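Side-chain contacts in glycoside hydrolase family protein (Novosphingobium sp. PP1Y, PDB 6Q2F), which probably hydrolyses glycosidic bonds to release alpha-L-rhamnose, as a sodium-containing alpha-L-rhamnosidase built on a barrel catalytic domain: residues Glu518-Gln521 / Gly525-Ala528; Arg847-Ser852 / Gly860-Ser865; Val1065-Ala1070 / Tyr1075-Gly1080. All coordinates share one frame; numbering follows the deposited sequence.

Contact 1 of 3, residues Glu518-Gln521 / Gly525-Ala528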
# COMPACT_ATOMS: atom_id res chain seq x y z
N GLU A 518 -13.25 -19.25 -20.46
CA GLU A 518 -13.52 -20.31 -19.49
C GLU A 518 -13.52 -19.78 -18.07
O GLU A 518 -14.36 -20.16 -17.25
CB GLU A 518 -12.49 -21.44 -19.60
CG GLU A 518 -12.37 -22.13 -20.94
CD GLU A 518 -11.02 -22.84 -21.07
OE1 GLU A 518 -10.76 -23.80 -20.32
OE2 GLU A 518 -10.19 -22.39 -21.90
N GLN A 519 -12.54 -18.92 -17.74
CA GLN A 519 -12.48 -18.38 -16.39
C GLN A 519 -13.73 -17.57 -16.08
O GLN A 519 -14.29 -17.68 -14.99
CB GLN A 519 -11.23 -17.50 -16.20
CG GLN A 519 -9.89 -18.19 -16.44
CD GLN A 519 -9.52 -19.16 -15.33
OE1 GLN A 519 -10.35 -19.51 -14.49
NE2 GLN A 519 -8.27 -19.61 -15.32
N PHE A 520 -14.16 -16.74 -17.03
CA PHE A 520 -15.36 -15.94 -16.81
C PHE A 520 -16.57 -16.84 -16.58
O PHE A 520 -17.35 -16.62 -15.65
CB PHE A 520 -15.57 -15.01 -18.00
CG PHE A 520 -16.74 -14.07 -17.86
CD1 PHE A 520 -18.04 -14.53 -18.03
CD2 PHE A 520 -16.53 -12.73 -17.60
CE1 PHE A 520 -19.11 -13.66 -17.93
CE2 PHE A 520 -17.59 -11.86 -17.49
CZ PHE A 520 -18.89 -12.33 -17.66
N GLN A 521 -16.74 -17.86 -17.43
CA GLN A 521 -17.85 -18.78 -17.27
C GLN A 521 -17.80 -19.46 -15.90
O GLN A 521 -18.83 -19.57 -15.22
CB GLN A 521 -17.82 -19.83 -18.38
CG GLN A 521 -18.82 -20.94 -18.18
CD GLN A 521 -20.20 -20.51 -18.61
OE1 GLN A 521 -20.38 -20.04 -19.73
NE2 GLN A 521 -21.17 -20.66 -17.73
N GLY A 525 -20.59 -17.58 -13.97
CA GLY A 525 -21.74 -18.42 -14.23
C GLY A 525 -22.45 -18.21 -15.54
O GLY A 525 -23.54 -18.76 -15.71
N TYR A 526 -21.91 -17.41 -16.47
CA TYR A 526 -22.54 -17.26 -17.78
C TYR A 526 -21.48 -16.99 -18.84
O TYR A 526 -20.34 -16.64 -18.52
CB TYR A 526 -23.61 -16.14 -17.80
CG TYR A 526 -23.11 -14.70 -17.57
CD1 TYR A 526 -22.85 -14.23 -16.29
CD2 TYR A 526 -22.95 -13.81 -18.64
CE1 TYR A 526 -22.41 -12.91 -16.07
CE2 TYR A 526 -22.52 -12.49 -18.43
CZ TYR A 526 -22.26 -12.05 -17.15
OH TYR A 526 -21.84 -10.74 -16.95
N ASP A 527 -21.88 -17.17 -20.09
CA ASP A 527 -20.99 -17.06 -21.25
C ASP A 527 -20.72 -15.59 -21.58
O ASP A 527 -21.64 -14.84 -21.87
CB ASP A 527 -21.65 -17.78 -22.43
CG ASP A 527 -20.71 -17.95 -23.62
OD1 ASP A 527 -19.61 -17.37 -23.64
OD2 ASP A 527 -21.11 -18.68 -24.56
N ALA A 528 -19.45 -15.19 -21.56
CA ALA A 528 -19.11 -13.80 -21.89
C ALA A 528 -19.16 -13.51 -23.39
O ALA A 528 -19.23 -12.33 -23.76
CB ALA A 528 -17.72 -13.44 -21.36
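Phe520 holds its ring anti to the backbone N (chi1 -177°), out from the side of helix 516-524 toward the loop that follows it, and Tyr526 folds its own ring back with CG between the backbone N and the carbonyl carbon (chi1 65°), which brings the edge of one to the face of the other. They form a T-shaped pair: the CE1-CZ edge of Phe520 points into the face of Tyr526, with centroids 4.9 Å apart and planes at 85°. CE1 stands over the centre of the tyrosine ring, and the closest approach, 3.4 Å, is from Phe520 CZ to Tyr526 CZ. The Tyr526 carbonyl also touches the phenylalanine: its O lies 3.2 Å from Phe520 CD1, level with the ring. Over one face of that ring comes the methyl of Ala528, whose CB is 3.6 Å from the centroid of the Phe520 ring in a CH-pi contact.

All this happens where helix 516-524 stops, in the connection between parallel strands 497-502 and 579-582 of the (beta/alpha)8 barrel. Gly525, with positive phi, takes the chain out of the helix while its N still donates to Gln521 O at 2.9 Å, and the loop then doubles back along the last turns. Gln521, bent at its second torsion, lays its amide alongside this loop; OE1 comes within 3.3 Å of Asp527 N, at too poor an angle for a hydrogen bond.

The far end of Tyr526 is tied by its OH to Asp552 of helix 543-575, which also packs against Phe520. With an alanine here, the Phe520 edge would probably lose the aromatic face it points into, and Asp552 would be left without its phenolic partner. Asp527 forms a salt bridge with Arg529, two residues on in the same loop.

Contact 2 of 3, residues Arg847-Ser852 / Gly860-Ser865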
# COMPACT_ATOMS: atom_id res chain seq x y z
N ARG A 847 -36.43 -9.65 3.36
CA ARG A 847 -36.39 -10.39 4.61
C ARG A 847 -35.45 -9.74 5.62
O ARG A 847 -35.79 -9.61 6.80
CB ARG A 847 -35.97 -11.85 4.37
CG ARG A 847 -36.39 -12.75 5.54
CD ARG A 847 -35.81 -14.17 5.46
NE ARG A 847 -36.02 -14.85 6.73
CZ ARG A 847 -35.72 -16.12 6.97
NH1 ARG A 847 -35.19 -16.88 6.03
NH2 ARG A 847 -35.96 -16.65 8.17
N LEU A 848 -34.26 -9.32 5.18
CA LEU A 848 -33.32 -8.74 6.13
C LEU A 848 -33.69 -7.31 6.49
O LEU A 848 -33.31 -6.83 7.56
CB LEU A 848 -31.88 -8.76 5.59
CG LEU A 848 -31.20 -10.07 5.24
CD1 LEU A 848 -29.69 -9.97 5.35
CD2 LEU A 848 -31.74 -11.21 6.07
N TRP A 849 -34.40 -6.61 5.60
CA TRP A 849 -34.76 -5.21 5.81
C TRP A 849 -36.26 -5.05 5.64
O TRP A 849 -36.73 -4.41 4.69
CB TRP A 849 -33.99 -4.30 4.85
CG TRP A 849 -32.54 -4.20 5.22
CD1 TRP A 849 -32.00 -3.38 6.15
CD2 TRP A 849 -31.46 -4.97 4.67
NE1 TRP A 849 -30.64 -3.58 6.22
CE2 TRP A 849 -30.29 -4.55 5.33
CE3 TRP A 849 -31.37 -5.96 3.69
CZ2 TRP A 849 -29.03 -5.09 5.04
CZ3 TRP A 849 -30.12 -6.50 3.41
CH2 TRP A 849 -28.97 -6.06 4.08
N PRO A 850 -37.06 -5.61 6.57
CA PRO A 850 -38.52 -5.60 6.38
C PRO A 850 -39.14 -4.23 6.56
O PRO A 850 -40.26 -4.01 6.07
CB PRO A 850 -39.03 -6.57 7.45
CG PRO A 850 -38.01 -6.51 8.51
CD PRO A 850 -36.67 -6.30 7.81
N GLY A 851 -38.47 -3.31 7.25
CA GLY A 851 -38.93 -1.95 7.35
C GLY A 851 -38.74 -1.35 8.73
O GLY A 851 -38.53 -0.14 8.86
N SER A 852 -38.80 -2.19 9.76
CA SER A 852 -38.74 -1.69 11.13
C SER A 852 -37.44 -0.96 11.43
O SER A 852 -37.41 -0.13 12.34
CB SER A 852 -38.92 -2.82 12.13
OG SER A 852 -37.77 -3.65 12.13
N GLY A 860 -31.10 -14.35 14.02
CA GLY A 860 -30.21 -13.22 14.08
C GLY A 860 -30.92 -11.89 14.04
O GLY A 860 -32.11 -11.77 14.39
N ARG A 861 -30.20 -10.86 13.59
CA ARG A 861 -30.68 -9.50 13.75
C ARG A 861 -30.04 -8.59 12.72
O ARG A 861 -28.85 -8.70 12.45
CB ARG A 861 -30.39 -9.02 15.17
CG ARG A 861 -30.79 -7.60 15.48
CD ARG A 861 -30.43 -7.28 16.91
NE ARG A 861 -30.99 -6.01 17.37
CZ ARG A 861 -30.75 -5.50 18.57
NH1 ARG A 861 -29.97 -6.15 19.42
NH2 ARG A 861 -31.28 -4.33 18.91
N VAL A 862 -30.84 -7.69 12.16
CA VAL A 862 -30.38 -6.72 11.17
C VAL A 862 -30.78 -5.35 11.69
O VAL A 862 -31.98 -5.05 11.82
CB VAL A 862 -30.99 -6.96 9.78
CG1 VAL A 862 -30.57 -5.84 8.82
CG2 VAL A 862 -30.58 -8.33 9.25
N ILE A 863 -29.79 -4.51 11.98
CA ILE A 863 -30.01 -3.15 12.45
C ILE A 863 -29.74 -2.22 11.26
O ILE A 863 -28.59 -2.08 10.82
CB ILE A 863 -29.12 -2.82 13.65
CG1 ILE A 863 -29.33 -3.86 14.75
CG2 ILE A 863 -29.41 -1.42 14.17
CD1 ILE A 863 -28.47 -3.62 15.99
N ALA A 864 -30.79 -1.58 10.75
CA ALA A 864 -30.70 -0.77 9.53
C ALA A 864 -30.17 0.62 9.89
O ALA A 864 -30.87 1.63 9.86
CB ALA A 864 -32.06 -0.70 8.83
N SER A 865 -28.89 0.64 10.22
CA SER A 865 -28.22 1.83 10.70
C SER A 865 -26.85 1.92 10.06
O SER A 865 -26.29 0.92 9.60
CB SER A 865 -28.10 1.81 12.24
OG SER A 865 -27.35 2.89 12.72
O HOH W 1 -33.60 -4.82 9.43
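Val862 points toward the end of helix 838-848 and meets both Leu848 and Trp849. The setting is a beta-alpha-beta crossover: after strand 818-820 the chain passes through helix 838-848 and strand 854-857, then turns back into strand 860-863, which pairs antiparallel with 854-857 and parallel with 818-820. Contact is made where the helix gives way to loop.

With CG1 anti to the backbone N (chi1 175°), Val862 puts that methyl over one face of the Trp849 indole, crossing it at about a right angle. CG1 sits 3.8 Å from the centroid of the five-membered ring, 27° off its normal, a CH-pi contact biased toward the rim; its nearest ring atom is Trp849 NE1, at 3.4 Å. Leu848 O comes closer still, 3.2 Å from Val862 CG1. The other methyl, CG2, packs against Leu848 CB at 3.9 Å, and Leu848 CB itself borders the same face of the indole. The two backbones meet through a water, which donates to Leu848 O at 2.8 Å and to Val862 O at 2.9 Å.

Helix 803-814 closes the apolar side, with Val813 touching both Leu848 and Val862. The indole N-H is spent on Gly821 O, just after strand 818-820, which probably limits how the ring can turn. Ala864, at the centre of an inverse gamma turn, meets the indole differently: its CB lies beside the rim, 3.8 Å from Trp849 CD1.

Contact 3 of 3, residues Val1065-Ala1070 / Tyr1075-Gly1080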
# COMPACT_ATOMS: atom_id res chain seq x y z
N VAL A 1065 28.74 1.01 34.71
CA VAL A 1065 27.59 0.15 34.48
C VAL A 1065 26.65 0.85 33.50
O VAL A 1065 26.22 1.99 33.75
CB VAL A 1065 26.85 -0.19 35.78
CG1 VAL A 1065 25.64 -1.03 35.48
CG2 VAL A 1065 27.77 -0.93 36.73
N ASP A 1066 26.31 0.16 32.42
CA ASP A 1066 25.36 0.67 31.44
C ASP A 1066 23.96 0.64 32.04
O ASP A 1066 23.40 -0.44 32.26
CB ASP A 1066 25.42 -0.19 30.18
CG ASP A 1066 24.42 0.24 29.12
OD1 ASP A 1066 23.79 1.30 29.26
OD2 ASP A 1066 24.29 -0.48 28.11
N VAL A 1067 23.38 1.81 32.26
CA VAL A 1067 22.04 1.89 32.84
C VAL A 1067 20.97 2.06 31.77
O VAL A 1067 19.80 2.29 32.10
CB VAL A 1067 21.97 3.01 33.89
CG1 VAL A 1067 22.96 2.71 34.98
CG2 VAL A 1067 22.31 4.35 33.26
N GLY A 1068 21.33 1.94 30.51
CA GLY A 1068 20.39 2.08 29.41
C GLY A 1068 20.79 3.23 28.51
O GLY A 1068 21.81 3.89 28.72
N THR A 1069 20.00 3.42 27.46
CA THR A 1069 20.19 4.59 26.62
C THR A 1069 18.85 5.27 26.36
O THR A 1069 17.85 4.60 26.07
CB THR A 1069 20.95 4.25 25.32
OG1 THR A 1069 20.18 4.54 24.15
CG2 THR A 1069 21.47 2.84 25.35
N ALA A 1070 18.84 6.59 26.53
CA ALA A 1070 17.66 7.41 26.37
C ALA A 1070 17.68 7.98 24.96
O ALA A 1070 18.64 8.66 24.57
CB ALA A 1070 17.65 8.52 27.42
N TYR A 1075 14.16 12.17 28.34
CA TYR A 1075 15.42 11.44 28.38
C TYR A 1075 15.76 11.18 29.84
O TYR A 1075 16.50 11.92 30.48
CB TYR A 1075 16.52 12.25 27.71
CG TYR A 1075 16.36 12.35 26.22
CD1 TYR A 1075 15.62 13.38 25.64
CD2 TYR A 1075 16.95 11.42 25.39
CE1 TYR A 1075 15.49 13.48 24.25
CE2 TYR A 1075 16.82 11.51 24.01
CZ TYR A 1075 16.11 12.54 23.45
OH TYR A 1075 16.00 12.59 22.07
N ARG A 1076 15.22 10.08 30.37
CA ARG A 1076 15.33 9.82 31.79
C ARG A 1076 15.65 8.35 31.99
O ARG A 1076 15.03 7.50 31.35
CB ARG A 1076 14.03 10.24 32.49
CG ARG A 1076 13.81 9.70 33.87
CD ARG A 1076 12.39 10.03 34.31
NE ARG A 1076 12.22 11.47 34.47
CZ ARG A 1076 11.74 12.06 35.56
NH1 ARG A 1076 11.34 11.33 36.60
NH2 ARG A 1076 11.63 13.38 35.60
N LEU A 1077 16.60 8.05 32.87
CA LEU A 1077 17.00 6.68 33.14
C LEU A 1077 17.06 6.44 34.64
O LEU A 1077 17.44 7.32 35.42
CB LEU A 1077 18.37 6.38 32.52
CG LEU A 1077 18.43 6.45 31.00
CD1 LEU A 1077 19.83 6.21 30.53
CD2 LEU A 1077 17.48 5.39 30.42
N ASP A 1078 16.73 5.21 35.03
CA ASP A 1078 16.75 4.79 36.43
C ASP A 1078 18.16 4.35 36.81
O ASP A 1078 18.63 3.31 36.36
CB ASP A 1078 15.75 3.66 36.64
CG ASP A 1078 15.60 3.25 38.11
OD1 ASP A 1078 16.54 3.48 38.90
OD2 ASP A 1078 14.54 2.70 38.46
N ILE A 1079 18.84 5.13 37.65
CA ILE A 1079 20.21 4.81 38.03
C ILE A 1079 20.32 4.32 39.47
O ILE A 1079 21.42 3.97 39.91
CB ILE A 1079 21.15 6.01 37.80
CG1 ILE A 1079 20.82 7.17 38.74
CG2 ILE A 1079 21.03 6.47 36.36
CD1 ILE A 1079 21.92 8.24 38.75
N GLY A 1080 19.20 4.23 40.20
CA GLY A 1080 19.24 3.90 41.62
C GLY A 1080 20.07 2.67 41.96
O GLY A 1080 20.67 2.60 43.04
O HOH W 2 18.52 1.43 34.35
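Leu1077 lays its CD1 methyl over the backbone of Gly1068, 3.5 Å from Gly1068 O. The two segments belong to facing sheets of a beta-sandwich in the galactose-binding-like domain: 1065-1070 is an outermost strand of a six-stranded sheet, 1076-1078 of a four-stranded one, and the strands run roughly antiparallel, at 150°. No direct hydrogen bond joins them; they are held together by side-chain packing and by a water.

On one flank of Leu1077, Val1067 holds CG2 between its backbone N and carbonyl carbon (chi1 -60°), which sets that methyl 4.1 Å from Leu1077 CD1 and 4.0 Å from Ile1079 CG2. On the other, Ala1070 CB reaches Tyr1075 CD2 at 3.6 Å, while Ala1070 O meets the tyrosine edge-on; the phenol OH bonds to Asp1056 O. At Gly1068 a CB would press on Leu1077 CD2, and the positive phi (119°) would jam it against the preceding carbonyl O as well. The glycine N-H is taken up by an Asx turn, donating at 2.8 Å to Asp1066 OD1, which also accepts from Gln1059. Between the sheets, the water donates to Val1067 O at 2.7 Å and to Asp1078 O at 2.8 Å.

In the fold
Along the chain the three contacts follow in series, and none touches another. Contact 1 belongs to the (beta/alpha)8 barrel whose strands run from 56-62 to 674-677; the sodium ion is held by residues at or near those strands, among them Asp503, Glu583 and Glu644. Contact 2, its centre 34 Å away, lies at the mixed sheet of the later alpha/beta region that includes strands 818-820 and 860-863. Contact 3 sits in the C-terminal sandwich, 59 Å from contact 2 and 67 Å from contact 1 between centres, and across the chain's centre from contact 1. Contacts 1 and 2 thus share the alpha-L-rhamnosidase family region but go with different sheets, and contact 3 belongs to the galactose-binding-like one.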